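Local coordinates for protein D-ribulose-5-phosphate 3-epimerase, putative (Plasmodium falciparum, PDB 1TQX) that probably interconverts D-ribulose 5-phosphate and D-xylulose 5-phosphate as a zinc-containing TIM-barrel epimerase, at residues Leu143-Val147 with Met160-Val164. Sequence-based numbering, arbitrary orientation.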
loop_
_atom_site.group_PDB
_atom_site.type_symbol
_atom_site.label_atom_id
_atom_site.label_comp_id
_atom_site.label_asym_id
_atom_site.label_seq_id
_atom_site.Cartn_x
_atom_site.Cartn_y
_atom_site.Cartn_z
ATOM N N LEU A 143 -6.022 -2.014 1.166
ATOM C CA LEU A 143 -4.756 -2.731 1.090
ATOM C C LEU A 143 -4.913 -4.085 1.778
ATOM O O LEU A 143 -4.978 -4.164 3.006
ATOM C CB LEU A 143 -3.653 -1.905 1.779
ATOM C CG LEU A 143 -2.173 -2.283 1.613
ATOM C CD1 LEU A 143 -1.318 -1.218 2.305
ATOM C CD2 LEU A 143 -1.891 -3.647 2.207
ATOM N N VAL A 144 -4.990 -5.143 0.975
ATOM C CA VAL A 144 -5.131 -6.501 1.481
ATOM C C VAL A 144 -3.734 -7.061 1.744
ATOM O O VAL A 144 -2.987 -7.333 0.805
ATOM C CB VAL A 144 -5.856 -7.414 0.446
ATOM C CG1 VAL A 144 -5.879 -8.858 0.939
ATOM C CG2 VAL A 144 -7.275 -6.913 0.206
ATOM N N MET A 145 -3.369 -7.205 3.016
ATOM C CA MET A 145 -2.059 -7.756 3.352
ATOM C C MET A 145 -2.050 -9.218 2.928
ATOM O O MET A 145 -2.967 -9.970 3.270
ATOM C CB MET A 145 -1.791 -7.683 4.860
ATOM C CG MET A 145 -1.553 -6.287 5.420
ATOM S SD MET A 145 -0.164 -5.422 4.642
ATOM C CE MET A 145 1.201 -6.507 5.001
ATOM N N THR A 146 -1.027 -9.617 2.181
ATOM C CA THR A 146 -0.916 -11.007 1.750
ATOM C C THR A 146 0.173 -11.702 2.563
ATOM O O THR A 146 0.625 -12.800 2.228
ATOM C CB THR A 146 -0.624 -11.115 0.239
ATOM O OG1 THR A 146 0.413 -10.198 -0.127
ATOM C CG2 THR A 146 -1.888 -10.799 -0.561
ATOM N N VAL A 147 0.578 -11.040 3.644
ATOM C CA VAL A 147 1.575 -11.557 4.565
ATOM C C VAL A 147 1.361 -10.877 5.920
ATOM O O VAL A 147 0.695 -9.845 5.994
ATOM C CB VAL A 147 3.012 -11.264 4.067
ATOM C CG1 VAL A 147 3.405 -9.815 4.368
ATOM C CG2 VAL A 147 3.970 -12.219 4.711
ATOM N N MET A 160 -5.419 -15.486 0.674
ATOM C CA MET A 160 -5.959 -14.137 0.844
ATOM C C MET A 160 -6.672 -13.690 -0.432
ATOM O O MET A 160 -7.329 -12.648 -0.449
ATOM C CB MET A 160 -4.833 -13.144 1.172
ATOM C CG MET A 160 -4.199 -13.343 2.540
ATOM S SD MET A 160 -5.358 -13.007 3.877
ATOM C CE MET A 160 -5.941 -14.673 4.314
ATOM N N MET A 161 -6.555 -14.480 -1.496
ATOM C CA MET A 161 -7.182 -14.110 -2.760
ATOM C C MET A 161 -8.701 -14.025 -2.691
ATOM O O MET A 161 -9.322 -13.334 -3.498
ATOM C CB MET A 161 -6.755 -15.074 -3.870
ATOM C CG MET A 161 -5.286 -14.966 -4.238
ATOM S SD MET A 161 -4.786 -13.270 -4.639
ATOM C CE MET A 161 -4.205 -12.699 -3.029
ATOM N N GLY A 162 -9.293 -14.724 -1.730
ATOM C CA GLY A 162 -10.734 -14.680 -1.579
ATOM C C GLY A 162 -11.175 -13.272 -1.221
ATOM O O GLY A 162 -12.224 -12.808 -1.672
ATOM N N LYS A 163 -10.370 -12.584 -0.413
ATOM C CA LYS A 163 -10.689 -11.218 -0.006
ATOM C C LYS A 163 -10.671 -10.303 -1.221
ATOM O O LYS A 163 -11.542 -9.443 -1.375
ATOM C CB LYS A 163 -9.679 -10.706 1.029
ATOM C CG LYS A 163 -9.628 -11.514 2.313
ATOM C CD LYS A 163 -8.721 -10.848 3.327
ATOM C CE LYS A 163 -8.626 -11.654 4.613
ATOM N NZ LYS A 163 -7.730 -10.971 5.600
ATOM N N VAL A 164 -9.669 -10.492 -2.076
ATOM C CA VAL A 164 -9.527 -9.690 -3.286
ATOM C C VAL A 164 -10.736 -9.865 -4.208
ATOM O O VAL A 164 -11.296 -8.878 -4.687
ATOM C CB VAL A 164 -8.231 -10.065 -4.052
ATOM C CG1 VAL A 164 -8.103 -9.220 -5.320
ATOM C CG2 VAL A 164 -7.010 -9.848 -3.152
HETATM O O HOH W 1 -5.495 -9.404 4.424
#
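Val144 CG1 reaches from the strand to lie among Met160 CB, Lys163 CD and Val164 CG2, touching each loosely. It comes within 4.2 Å of Lys163 CD, the middle of an extended chain, and within 4.4 Å of Val164 CG2. The CB of Val144 points toward the helix, and one methyl thus touches three residues. Beyond the strand end, the side chains of Thr146 and Met160 run antiparallel alongside each other: Thr146 CG2 lies 4.1 Å from Met160 CB, while Met160 CG passes 3.7 Å from the carbonyl oxygen O of Met145. The bend at chi2 (-66°) turns SD of Met160 away from Thr146 CG2 but leaves it beside Met145 O, and a further bend at chi3 directs CE. Met161 starts out facing away from the strand, but its chain also folds back, and its CE closes on Thr146 CG2 at 3.9 Å. These contacts join strand 141-145 and the loop residue after it to the start of helix 161-170 and the residue just before it, within a beta-alpha-beta unit completed by strand 175-179 in the (beta/alpha)8 barrel. With chi1 of 46°, Thr146 sends its methyl to the methionines and turns OG1 elsewhere, to a hydrogen bond with the carbonyl oxygen of Gly180. No direct hydrogen bond joins the two segments; a water bridges them, donating to Met145 O at 2.8 Å and accepting from Lys163 NZ at 3.0 Å. The ammonium group is held further by the carbonyl oxygens of Pro123 and Thr125, which pins the far end of the lysine while its methylenes lie beside Val144. The Met145 side chain leads away from the helix to the barrel interior, where it touches His70 and Asp179, two ligands of the zinc ion.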